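CRISPR-associated protein, Cse1 family (PDB 4H3T) probably serves as the large subunit of a type I-E CRISPR Cascade complex, which recognises invading DNA for subsequent destruction. Local coordinates at residues Ala75-Leu80 and Glu350-Arg355; Ala320-Gln325 and Val364-Phe369; Pro387-Asn392 and Pro396-Val401; Gly417-Ala422 and Asp497-Glu502. The protein carries 1 engineered substitution. All coordinates share one frame; numbering follows the deposited sequence.

Overall arrangement
Four contacts sample a single chain from its amino-terminal globular part to its carboxy-terminal helices. Contact 1 (75-80 with 350-355) and contact 3 (387-392 with 396-401) are about 19 Å apart between centres and touch directly, with Leu-388 packing against the backbone of Leu-352 and Gln-353. Contact 2 lies nearest the middle of the molecule, its centre about 8 Å from that of the chain, on strand 359-370; its nearest atoms are about 10 Å from contact 3 and about 11 Å from contact 4. Contact 4, centred about 35 Å from the chain's centre, belongs to the helical bundle that helix 397-415 enters from contact 3. Contacts 1 and 4 are the farthest pair, about 50 Å between centres.

Contact 1 (Ala75-Leu80 and Glu350-Arg355); sequences AEWGRL and EGLQSR
Trp-77 meets two side chains of the 350-355 segment with two different parts of its indole. Leu-352 comes from the opposite direction and lays its branched end against the six-membered ring: CD2 lies over one face, while CD1 is 4.0 Å from Trp-77 CH2. Arg-355 instead runs past the indole in the opposite sense, and its NE reaches the ring edge close to the ring plane, 3.7 Å from Trp-77 CZ3. The guanidinium and indole planes are 62° apart: the tryptophan rim, at CE3, lies over a guanidinium face, and the two groups do not stack in parallel. This arrangement joins helix 74-82 to the connection between helix 344-350 and strand 359-370, where Gln-353 to Arg-355 form a short 3-10 turn. A bend at chi2 (-69°) swings the arginine chain out from this turn towards the helix, where Arg-355 NH2 settles 3.4 Å from Gly-78 CA, an approach made over a backbone that carries no side chain. Its NH1 forms a salt bridge with Glu-82, one turn further along the same helix, which pins the guanidinium beside it. The indole is fixed as well: NE1 donates to Leu-215 O, Trp-81 lies nearly parallel to it, with about 15° between the ring planes, and Phe-348 meets it edge-to-face.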
loop_
_atom_site.group_PDB
_atom_site.type_symbol
_atom_site.label_atom_id
_atom_site.label_comp_id
_atom_site.label_asym_id
_atom_site.label_seq_id
_atom_site.Cartn_x
_atom_site.Cartn_y
_atom_site.Cartn_z
ATOM N N ALA A 75 2.823 19.307 -21.006
ATOM C CA ALA A 75 3.532 19.167 -22.280
ATOM C C ALA A 75 4.755 18.304 -22.094
ATOM O O ALA A 75 4.966 17.404 -22.898
ATOM C CB ALA A 75 3.932 20.537 -22.889
ATOM N N GLU A 76 5.549 18.529 -21.023
ATOM C CA GLU A 76 6.715 17.677 -20.789
ATOM C C GLU A 76 6.263 16.249 -20.517
ATOM O O GLU A 76 6.888 15.309 -21.016
ATOM C CB GLU A 76 7.607 18.195 -19.638
ATOM C CG GLU A 76 8.411 19.431 -20.012
ATOM C CD GLU A 76 9.369 19.955 -18.955
ATOM O OE1 GLU A 76 9.583 19.272 -17.924
ATOM O OE2 GLU A 76 9.888 21.077 -19.153
ATOM N N TRP A 77 5.196 16.061 -19.722
ATOM C CA TRP A 77 4.746 14.692 -19.424
ATOM C C TRP A 77 4.359 13.969 -20.731
ATOM O O TRP A 77 4.735 12.843 -20.945
ATOM C CB TRP A 77 3.547 14.713 -18.455
ATOM C CG TRP A 77 3.182 13.372 -17.920
ATOM C CD1 TRP A 77 3.632 12.789 -16.768
ATOM C CD2 TRP A 77 2.271 12.442 -18.507
ATOM N NE1 TRP A 77 3.180 11.501 -16.681
ATOM C CE2 TRP A 77 2.347 11.251 -17.750
ATOM C CE3 TRP A 77 1.545 12.424 -19.695
ATOM C CZ2 TRP A 77 1.583 10.112 -18.076
ATOM C CZ3 TRP A 77 0.798 11.309 -20.008
ATOM C CH2 TRP A 77 0.862 10.155 -19.239
ATOM N N GLY A 78 3.596 14.652 -21.545
ATOM C CA GLY A 78 3.148 14.215 -22.860
ATOM C C GLY A 78 4.293 13.778 -23.766
ATOM O O GLY A 78 4.221 12.710 -24.369
ATOM N N ARG A 79 5.386 14.540 -23.821
ATOM C CA ARG A 79 6.530 14.120 -24.654
ATOM C C ARG A 79 7.210 12.862 -24.075
ATOM O O ARG A 79 7.713 12.037 -24.821
ATOM C CB ARG A 79 7.568 15.255 -24.840
ATOM C CG ARG A 79 7.079 16.399 -25.767
ATOM C CD ARG A 79 8.208 17.407 -26.038
ATOM N NE ARG A 79 8.361 18.341 -24.919
ATOM C CZ ARG A 79 7.627 19.439 -24.724
ATOM N NH1 ARG A 79 6.680 19.781 -25.590
ATOM N NH2 ARG A 79 7.839 20.202 -23.661
ATOM N N LEU A 80 7.208 12.684 -22.764
ATOM C CA LEU A 80 7.763 11.457 -22.174
ATOM C C LEU A 80 6.866 10.246 -22.485
ATOM O O LEU A 80 7.371 9.198 -22.898
ATOM C CB LEU A 80 7.908 11.617 -20.661
ATOM C CG LEU A 80 8.951 12.616 -20.243
ATOM C CD1 LEU A 80 8.838 12.940 -18.775
ATOM C CD2 LEU A 80 10.354 12.082 -20.472
ATOM N N GLU A 350 -6.839 10.074 -13.451
ATOM C CA GLU A 350 -8.233 10.318 -13.832
ATOM C C GLU A 350 -8.295 11.138 -15.134
ATOM O O GLU A 350 -9.172 10.886 -15.948
ATOM C CB GLU A 350 -8.932 11.021 -12.644
ATOM C CG GLU A 350 -10.328 11.559 -12.809
ATOM C CD GLU A 350 -10.846 12.314 -11.591
ATOM O OE1 GLU A 350 -10.324 12.128 -10.458
ATOM O OE2 GLU A 350 -11.810 13.091 -11.782
ATOM N N GLY A 351 -7.353 12.072 -15.346
ATOM C CA GLY A 351 -7.323 12.864 -16.563
ATOM C C GLY A 351 -6.562 12.291 -17.748
ATOM O O GLY A 351 -6.339 13.036 -18.696
ATOM N N LEU A 352 -6.169 10.996 -17.749
ATOM C CA LEU A 352 -5.341 10.401 -18.831
ATOM C C LEU A 352 -6.044 9.469 -19.862
ATOM O O LEU A 352 -5.361 8.821 -20.666
ATOM C CB LEU A 352 -4.173 9.585 -18.190
ATOM C CG LEU A 352 -3.284 10.349 -17.227
ATOM C CD1 LEU A 352 -2.164 9.476 -16.692
ATOM C CD2 LEU A 352 -2.743 11.616 -17.860
ATOM N N GLN A 353 -7.338 9.394 -19.877
ATOM C CA GLN A 353 -8.055 8.572 -20.904
ATOM C C GLN A 353 -7.677 8.895 -22.402
ATOM O O GLN A 353 -7.473 7.977 -23.218
ATOM C CB GLN A 353 -9.552 8.826 -20.765
ATOM C CG GLN A 353 -10.061 8.331 -19.374
ATOM C CD GLN A 353 -11.396 7.605 -19.429
ATOM O OE1 GLN A 353 -11.545 6.576 -20.105
ATOM N NE2 GLN A 353 -12.368 8.055 -18.652
ATOM N N SER A 354 -7.486 10.190 -22.713
ATOM C CA SER A 354 -7.163 10.566 -24.097
ATOM C C SER A 354 -5.746 10.059 -24.497
ATOM O O SER A 354 -5.454 10.048 -25.677
ATOM C CB SER A 354 -7.319 12.071 -24.310
ATOM O OG SER A 354 -6.420 12.818 -23.506
ATOM N N ARG A 355 -4.911 9.554 -23.532
ATOM C CA ARG A 355 -3.595 8.949 -23.821
ATOM C C ARG A 355 -3.639 7.421 -24.164
ATOM O O ARG A 355 -2.566 6.793 -24.276
ATOM C CB ARG A 355 -2.650 9.140 -22.615
ATOM C CG ARG A 355 -2.423 10.597 -22.262
ATOM C CD ARG A 355 -1.616 11.306 -23.304
ATOM N NE ARG A 355 -1.298 12.630 -22.814
ATOM C CZ ARG A 355 -0.485 13.472 -23.422
ATOM N NH1 ARG A 355 0.103 13.131 -24.565
ATOM N NH2 ARG A 355 -0.224 14.660 -22.879
#

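Contact 2 (Ala320-Gln325 and Val364-Phe369); sequences ARPGQQ and VTSAKF
Ser-366 reaches across to the backbone of Ala-320 through a short hydrogen bond, OG donating to Ala-320 O at 2.6 Å. With chi1 at 73°, the serine oxygen is tucked between its own backbone nitrogen and carbonyl carbon, and from there it projects off the strand towards the facing loop. The hydroxyl meets the oxygen at a C=O...OG angle of 143°, tilted 23° from the carbonyl plane. Pro-322 adds an apolar flank, its CG 4.3 Å from Ser-366 OG, while its ring also rests on Asp-378 of the adjoining strand. Val-364 lies on the same side of the strand as Ser-366 and turns CG1 towards the methyl group of Ala-320, but the modelled separation there is too short to be trusted. Thr-365, between them, directs its side chain to the other side, as strand alternation requires. Its carbonyl nonetheless takes part through water 1, which donates to Thr-365 O at 3.0 Å and accepts from Ala-320 N at 3.3 Å. Ala-320 is thus tied to the strand through both its N-H and its C=O. Beyond it the chain folds back from Arg-321 to Gln-324, with Pro-322 and the positive-phi Gly-323 at the corners. The arrangement is a loop leading into a proline-glycine type II turn, held by Ala-320 and Pro-322 against one side of strand 359-370, the central strand of a three-stranded antiparallel sheet.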
loop_
_atom_site.group_PDB
_atom_site.type_symbol
_atom_site.label_atom_id
_atom_site.label_comp_id
_atom_site.label_asym_id
_atom_site.label_seq_id
_atom_site.Cartn_x
_atom_site.Cartn_y
_atom_site.Cartn_z
ATOM N N ALA A 320 -6.440 1.267 3.630
ATOM C CA ALA A 320 -6.937 -0.024 3.203
ATOM C C ALA A 320 -7.034 -0.846 4.467
ATOM O O ALA A 320 -6.092 -0.855 5.288
ATOM C CB ALA A 320 -5.978 -0.647 2.216
ATOM N N ARG A 321 -8.210 -1.399 4.704
ATOM C CA ARG A 321 -8.461 -2.133 5.939
ATOM C C ARG A 321 -7.799 -3.538 5.827
ATOM O O ARG A 321 -8.112 -4.267 4.878
ATOM C CB ARG A 321 -9.997 -2.228 6.160
ATOM C CG ARG A 321 -10.444 -2.998 7.369
ATOM C CD ARG A 321 -11.985 -2.963 7.476
ATOM N NE ARG A 321 -12.483 -2.114 8.568
ATOM C CZ ARG A 321 -13.717 -1.602 8.664
ATOM N NH1 ARG A 321 -14.624 -1.835 7.714
ATOM N NH2 ARG A 321 -14.048 -0.843 9.703
ATOM N N PRO A 322 -6.894 -3.964 6.753
ATOM C CA PRO A 322 -6.351 -5.350 6.642
ATOM C C PRO A 322 -7.433 -6.388 6.951
ATOM O O PRO A 322 -8.485 -6.109 7.526
ATOM C CB PRO A 322 -5.195 -5.395 7.660
ATOM C CG PRO A 322 -5.027 -3.950 8.170
ATOM C CD PRO A 322 -6.345 -3.255 7.932
ATOM N N GLY A 323 -7.188 -7.594 6.489
ATOM C CA GLY A 323 -8.082 -8.691 6.751
ATOM C C GLY A 323 -9.306 -8.761 5.847
ATOM O O GLY A 323 -10.180 -9.551 6.163
ATOM N N GLN A 324 -9.423 -7.902 4.798
ATOM C CA GLN A 324 -10.503 -7.987 3.777
ATOM C C GLN A 324 -9.933 -7.812 2.388
ATOM O O GLN A 324 -8.877 -7.189 2.232
ATOM C CB GLN A 324 -11.556 -6.972 4.003
ATOM C CG GLN A 324 -11.143 -5.533 3.732
ATOM C CD GLN A 324 -12.235 -4.551 3.958
ATOM O OE1 GLN A 324 -12.179 -3.384 3.482
ATOM N NE2 GLN A 324 -13.135 -4.892 4.844
ATOM N N GLN A 325 -10.644 -8.285 1.392
ATOM C CA GLN A 325 -10.247 -8.173 -0.043
ATOM C C GLN A 325 -10.311 -6.665 -0.370
ATOM O O GLN A 325 -11.218 -5.993 0.117
ATOM C CB GLN A 325 -11.168 -8.964 -0.931
ATOM C CG GLN A 325 -11.118 -10.490 -0.678
ATOM C CD GLN A 325 -12.073 -11.030 0.382
ATOM O OE1 GLN A 325 -12.706 -10.288 1.141
ATOM N NE2 GLN A 325 -12.016 -12.326 0.596
ATOM N N VAL A 364 -2.071 -1.224 -3.346
ATOM C CA VAL A 364 -2.419 -0.634 -2.060
ATOM C C VAL A 364 -1.665 -1.302 -0.955
ATOM O O VAL A 364 -1.704 -2.544 -0.852
ATOM C CB VAL A 364 -3.976 -0.872 -1.929
ATOM C CG1 VAL A 364 -4.528 -0.517 -0.589
ATOM C CG2 VAL A 364 -4.741 -0.133 -3.022
ATOM N N THR A 365 -1.106 -0.536 -0.045
ATOM C CA THR A 365 -0.551 -1.076 1.200
ATOM C C THR A 365 -0.935 -0.251 2.452
ATOM O O THR A 365 -1.117 0.960 2.369
ATOM C CB THR A 365 1.005 -1.191 1.176
ATOM O OG1 THR A 365 1.555 0.147 1.296
ATOM C CG2 THR A 365 1.510 -1.920 -0.090
ATOM N N SER A 366 -1.087 -0.931 3.610
ATOM C CA SER A 366 -1.233 -0.241 4.918
ATOM C C SER A 366 -0.741 -1.140 5.988
ATOM O O SER A 366 -0.623 -2.334 5.769
ATOM C CB SER A 366 -2.676 0.213 5.192
ATOM O OG SER A 366 -3.472 -0.905 5.491
ATOM N N ALA A 367 -0.432 -0.576 7.141
ATOM C CA ALA A 367 0.116 -1.329 8.273
ATOM C C ALA A 367 -0.585 -0.954 9.518
ATOM O O ALA A 367 -1.095 0.164 9.617
ATOM C CB ALA A 367 1.593 -1.051 8.410
ATOM N N LYS A 368 -0.606 -1.905 10.471
ATOM C CA LYS A 368 -1.164 -1.753 11.805
ATOM C C LYS A 368 -0.139 -2.298 12.810
ATOM O O LYS A 368 0.432 -3.383 12.596
ATOM C CB LYS A 368 -2.496 -2.466 11.928
ATOM C CG LYS A 368 -3.364 -1.897 13.042
ATOM C CD LYS A 368 -4.477 -2.869 13.495
ATOM C CE LYS A 368 -5.795 -2.681 12.769
ATOM N NZ LYS A 368 -6.869 -3.531 13.366
ATOM N N PHE A 369 0.169 -1.486 13.840
ATOM C CA PHE A 369 1.145 -1.799 14.872
ATOM C C PHE A 369 0.489 -2.006 16.207
ATOM O O PHE A 369 -0.538 -1.394 16.483
ATOM C CB PHE A 369 2.186 -0.665 15.027
ATOM C CG PHE A 369 3.041 -0.537 13.815
ATOM C CD1 PHE A 369 4.286 -1.156 13.755
ATOM C CD2 PHE A 369 2.578 0.142 12.692
ATOM C CE1 PHE A 369 5.047 -1.109 12.588
ATOM C CE2 PHE A 369 3.329 0.178 11.523
ATOM C CZ PHE A 369 4.563 -0.451 11.475
HETATM O O HOH W 1 -3.862 2.114 1.832
#

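Contact 3 (Pro387-Asn392 and Pro396-Val401); sequences PLAVLN and PAAATV
Ala-389, Val-390, Ala-398 and Ala-399 supply the apolar part of this contact. The methyl of Ala-398 points across and comes to 4.1 Å, CB to CB, from that of Ala-389. Val-390 divides its two branches: with chi1 at 166°, CG1 is anti to the backbone N and faces Ala-399, while CG2 sits 4.2 Å from Ala-398 CB. With alanine on the helix side and a link of three residues, the CA atoms of Val-390 and Ala-399 lie 4.3 Å apart. A second group of contacts sets methyl groups against carbonyl oxygens: Ala-398 CB is 3.6 Å from Ala-389 O, and Ala-399 CB packs tightly at 3.2 Å from Val-390 O. Polar bridging is left to water 2, which accepts from Ala-399 N at 3.0 Å, an amide in the first turn of helix 397-415, and lies 2.9 Å from Asn-392 O, to which it probably donates. The start of that helix has its own bonds. Pro-396 holds the N-cap position, and its carbonyl oxygen accepts from both Thr-400 N and Thr-400 OG1, the hydroxyl approaching from above the carbonyl plane. Asn-392 OD1 accepts from Asp-395 N and so steadies the short link. The weakly bonded turn 388-391 follows directly on strand 375-387, and Val-390 is also packed by Leu-334 of helix 330-334 and Leu-471 of helix 445-473, just where helix 397-415 sets out.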
loop_
_atom_site.group_PDB
_atom_site.type_symbol
_atom_site.label_atom_id
_atom_site.label_comp_id
_atom_site.label_asym_id
_atom_site.label_seq_id
_atom_site.Cartn_x
_atom_site.Cartn_y
_atom_site.Cartn_z
ATOM N N PRO A 387 -10.585 0.396 -13.889
ATOM C CA PRO A 387 -10.795 1.243 -15.069
ATOM C C PRO A 387 -10.659 2.702 -14.753
ATOM O O PRO A 387 -11.113 3.168 -13.669
ATOM C CB PRO A 387 -12.266 0.971 -15.451
ATOM C CG PRO A 387 -12.611 -0.265 -14.801
ATOM C CD PRO A 387 -11.820 -0.358 -13.568
ATOM N N LEU A 388 -10.063 3.449 -15.684
ATOM C CA LEU A 388 -10.010 4.891 -15.509
ATOM C C LEU A 388 -11.433 5.450 -15.480
ATOM O O LEU A 388 -11.689 6.430 -14.797
ATOM C CB LEU A 388 -9.183 5.582 -16.617
ATOM C CG LEU A 388 -7.753 5.806 -16.249
ATOM C CD1 LEU A 388 -7.080 4.499 -15.955
ATOM C CD2 LEU A 388 -7.017 6.625 -17.345
ATOM N N ALA A 389 -12.363 4.769 -16.119
ATOM C CA ALA A 389 -13.799 5.170 -16.065
ATOM C C ALA A 389 -14.342 5.242 -14.627
ATOM O O ALA A 389 -15.141 6.118 -14.345
ATOM C CB ALA A 389 -14.631 4.186 -16.860
ATOM N N VAL A 390 -13.869 4.388 -13.713
ATOM C CA VAL A 390 -14.327 4.344 -12.321
ATOM C C VAL A 390 -13.724 5.513 -11.512
ATOM O O VAL A 390 -14.323 5.982 -10.531
ATOM C CB VAL A 390 -14.027 2.953 -11.732
ATOM C CG1 VAL A 390 -14.162 2.913 -10.208
ATOM C CG2 VAL A 390 -14.918 1.901 -12.392
ATOM N N LEU A 391 -12.575 6.004 -11.948
ATOM C CA LEU A 391 -11.904 7.180 -11.352
ATOM C C LEU A 391 -12.571 8.474 -11.776
ATOM O O LEU A 391 -12.356 9.507 -11.134
ATOM C CB LEU A 391 -10.422 7.251 -11.711
ATOM C CG LEU A 391 -9.607 6.086 -11.352
ATOM C CD1 LEU A 391 -8.130 6.316 -11.726
ATOM C CD2 LEU A 391 -9.734 5.779 -9.841
ATOM N N ASN A 392 -13.393 8.431 -12.847
ATOM C CA ASN A 392 -14.102 9.618 -13.398
ATOM C C ASN A 392 -15.101 10.223 -12.427
ATOM O O ASN A 392 -16.116 9.609 -12.061
ATOM C CB ASN A 392 -14.812 9.224 -14.688
ATOM C CG ASN A 392 -15.315 10.366 -15.553
ATOM O OD1 ASN A 392 -15.582 11.487 -15.092
ATOM N ND2 ASN A 392 -15.617 10.058 -16.806
ATOM N N PRO A 396 -20.044 10.226 -12.906
ATOM C CA PRO A 396 -19.839 9.230 -11.853
ATOM C C PRO A 396 -20.580 7.904 -12.009
ATOM O O PRO A 396 -20.544 7.142 -11.057
ATOM C CB PRO A 396 -20.316 9.984 -10.609
ATOM C CG PRO A 396 -21.392 10.800 -11.087
ATOM C CD PRO A 396 -20.980 11.278 -12.452
ATOM N N ALA A 397 -21.230 7.602 -13.144
ATOM C CA ALA A 397 -22.024 6.365 -13.286
ATOM C C ALA A 397 -21.190 5.069 -13.097
ATOM O O ALA A 397 -21.620 4.156 -12.413
ATOM C CB ALA A 397 -22.725 6.347 -14.646
ATOM N N ALA A 398 -20.016 4.986 -13.667
ATOM C CA ALA A 398 -19.154 3.808 -13.541
ATOM C C ALA A 398 -18.714 3.554 -12.064
ATOM O O ALA A 398 -18.834 2.433 -11.557
ATOM C CB ALA A 398 -17.973 3.933 -14.441
ATOM N N ALA A 399 -18.301 4.612 -11.363
ATOM C CA ALA A 399 -17.937 4.514 -9.950
ATOM C C ALA A 399 -19.168 4.118 -9.103
ATOM O O ALA A 399 -19.091 3.248 -8.232
ATOM C CB ALA A 399 -17.374 5.834 -9.471
ATOM N N THR A 400 -20.322 4.692 -9.425
ATOM C CA THR A 400 -21.561 4.412 -8.695
ATOM C C THR A 400 -21.959 2.922 -8.815
ATOM O O THR A 400 -22.299 2.297 -7.792
ATOM C CB THR A 400 -22.689 5.340 -9.170
ATOM O OG1 THR A 400 -22.259 6.679 -8.910
ATOM C CG2 THR A 400 -24.043 5.086 -8.441
ATOM N N VAL A 401 -21.913 2.348 -10.026
ATOM C CA VAL A 401 -22.247 0.916 -10.168
ATOM C C VAL A 401 -21.182 0.070 -9.436
ATOM O O VAL A 401 -21.522 -0.947 -8.794
ATOM C CB VAL A 401 -22.465 0.457 -11.647
ATOM C CG1 VAL A 401 -21.181 0.450 -12.462
ATOM C CG2 VAL A 401 -23.125 -0.910 -11.697
HETATM O O HOH W 2 -17.367 7.116 -12.667
#

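Contact 4 (Gly417-Ala422 and Asp497-Glu502); sequences GYVAEA and DLASRE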
loop_
_atom_site.group_PDB
_atom_site.type_symbol
_atom_site.label_atom_id
_atom_site.label_comp_id
_atom_site.label_asym_id
_atom_site.label_seq_id
_atom_site.Cartn_x
_atom_site.Cartn_y
_atom_site.Cartn_z
ATOM N N GLY A 417 -26.677 -14.375 7.075
ATOM C CA GLY A 417 -26.576 -14.540 8.510
ATOM C C GLY A 417 -27.777 -15.293 9.089
ATOM O O GLY A 417 -27.625 -16.010 10.053
ATOM N N TYR A 418 -28.993 -15.103 8.538
ATOM C CA TYR A 418 -30.210 -15.784 9.024
ATOM C C TYR A 418 -30.100 -17.293 8.816
ATOM O O TYR A 418 -30.599 -18.034 9.596
ATOM C CB TYR A 418 -31.401 -15.239 8.271
ATOM C CG TYR A 418 -31.624 -13.796 8.572
ATOM C CD1 TYR A 418 -31.977 -13.384 9.849
ATOM C CD2 TYR A 418 -31.483 -12.824 7.576
ATOM C CE1 TYR A 418 -32.177 -12.047 10.144
ATOM C CE2 TYR A 418 -31.678 -11.476 7.857
ATOM C CZ TYR A 418 -32.052 -11.091 9.142
ATOM O OH TYR A 418 -32.278 -9.774 9.484
ATOM N N VAL A 419 -29.376 -17.743 7.796
ATOM C CA VAL A 419 -29.150 -19.161 7.545
ATOM C C VAL A 419 -28.014 -19.644 8.461
ATOM O O VAL A 419 -28.093 -20.749 9.008
ATOM C CB VAL A 419 -28.849 -19.397 6.020
ATOM C CG1 VAL A 419 -28.263 -20.785 5.770
ATOM C CG2 VAL A 419 -30.112 -19.180 5.215
ATOM N N ALA A 420 -26.938 -18.847 8.606
ATOM C CA ALA A 420 -25.776 -19.233 9.440
ATOM C C ALA A 420 -26.199 -19.497 10.894
ATOM O O ALA A 420 -25.694 -20.399 11.551
ATOM C CB ALA A 420 -24.739 -18.134 9.418
ATOM N N GLU A 421 -27.122 -18.715 11.374
ATOM C CA GLU A 421 -27.557 -18.851 12.760
ATOM C C GLU A 421 -28.627 -19.938 12.986
ATOM O O GLU A 421 -29.028 -20.156 14.145
ATOM C CB GLU A 421 -28.076 -17.502 13.257
ATOM C CG GLU A 421 -29.432 -17.112 12.738
ATOM C CD GLU A 421 -29.813 -15.710 13.144
ATOM O OE1 GLU A 421 -28.957 -15.002 13.714
ATOM O OE2 GLU A 421 -30.980 -15.329 12.911
ATOM N N ALA A 422 -29.174 -20.542 11.895
ATOM C CA ALA A 422 -30.256 -21.509 12.012
ATOM C C ALA A 422 -29.914 -22.654 12.959
ATOM O O ALA A 422 -30.775 -23.089 13.716
ATOM C CB ALA A 422 -30.619 -22.085 10.636
ATOM N N ASP A 497 -26.528 -20.841 -3.381
ATOM C CA ASP A 497 -25.722 -22.060 -3.279
ATOM C C ASP A 497 -25.197 -22.255 -1.843
ATOM O O ASP A 497 -25.244 -23.364 -1.287
ATOM C CB ASP A 497 -24.538 -21.988 -4.248
ATOM C CG ASP A 497 -23.743 -23.262 -4.314
ATOM O OD1 ASP A 497 -24.320 -24.295 -4.700
ATOM O OD2 ASP A 497 -22.551 -23.236 -3.951
ATOM N N LEU A 498 -24.666 -21.168 -1.243
ATOM C CA LEU A 498 -24.205 -21.262 0.133
ATOM C C LEU A 498 -25.351 -21.524 1.076
ATOM O O LEU A 498 -25.215 -22.338 1.984
ATOM C CB LEU A 498 -23.467 -19.947 0.556
ATOM C CG LEU A 498 -22.056 -19.822 0.037
ATOM C CD1 LEU A 498 -21.524 -18.410 0.305
ATOM C CD2 LEU A 498 -21.133 -20.859 0.704
ATOM N N ALA A 499 -26.493 -20.864 0.859
ATOM C CA ALA A 499 -27.655 -21.075 1.736
ATOM C C ALA A 499 -28.154 -22.534 1.657
ATOM O O ALA A 499 -28.373 -23.169 2.681
ATOM C CB ALA A 499 -28.792 -20.117 1.349
ATOM N N SER A 500 -28.220 -23.106 0.436
ATOM C CA SER A 500 -28.636 -24.510 0.260
ATOM C C SER A 500 -27.690 -25.482 0.970
ATOM O O SER A 500 -28.162 -26.404 1.645
ATOM C CB SER A 500 -28.747 -24.881 -1.213
ATOM O OG SER A 500 -29.906 -24.218 -1.684
ATOM N N ARG A 501 -26.374 -25.270 0.863
ATOM C CA ARG A 501 -25.440 -26.151 1.574
ATOM C C ARG A 501 -25.654 -26.100 3.111
ATOM O O ARG A 501 -25.729 -27.133 3.775
ATOM C CB ARG A 501 -24.006 -25.760 1.243
ATOM C CG ARG A 501 -22.988 -26.677 1.872
ATOM C CD ARG A 501 -21.637 -26.006 1.816
ATOM N NE ARG A 501 -21.567 -24.936 2.818
ATOM C CZ ARG A 501 -20.577 -24.058 2.935
ATOM N NH1 ARG A 501 -19.544 -24.094 2.104
ATOM N NH2 ARG A 501 -20.611 -23.142 3.889
ATOM N N GLU A 502 -25.777 -24.916 3.653
ATOM C CA GLU A 502 -25.969 -24.751 5.116
ATOM C C GLU A 502 -27.285 -25.327 5.614
ATOM O O GLU A 502 -27.309 -25.977 6.659
ATOM C CB GLU A 502 -25.884 -23.243 5.469
ATOM C CG GLU A 502 -24.480 -22.694 5.312
ATOM C CD GLU A 502 -23.508 -23.222 6.356
ATOM O OE1 GLU A 502 -23.937 -23.556 7.484
ATOM O OE2 GLU A 502 -22.322 -23.373 6.004
#
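The short helix 417-420 comes closest to helix 481-504 at Val-419 and Ala-499, whose CA atoms are 6.3 Å apart. Val-419 carries the contact from its side, and both of its branches are used. Chi1 of 165° sets CG2 beside the backbone N and CG1 beside the carbonyl carbon. CG1 presses against Glu-502 CB at 3.4 Å, a tight fit. It also lies 3.9 Å from Ala-499 O. CG2 turns to the methyl of Ala-499, whose CB is 4.2 Å away. The valine therefore sits over residues one helical turn apart, Ala-499 and Glu-502. These helices belong to the carboxy-terminal helical bundle, as in other Cse1 proteins, in which helices 397-415, 445-473, 481-504 and 511-532 are the long members; Phe-521 of the last of these touches both Val-419 and Ala-499. Only the aliphatic base of Glu-502 meets the valine. A bend at chi2 (-70°) carries its carboxylate to the neighbouring Arg-501, where OE2 accepts an N-H of Arg-501 NH2 on its anti lone pair, at 2.7 Å, in a salt bridge. The bond is fairly straight, 159° at the hydrogen, and the oxygen lies near the guanidinium plane. Leu-498 CD2 covers one face of that guanidinium, 3.6 Å above its plane and towards the rim, and NH1 of the same arginine forms a further salt bridge with Glu-458 of helix 445-473, so that this charge spans two bundle helices.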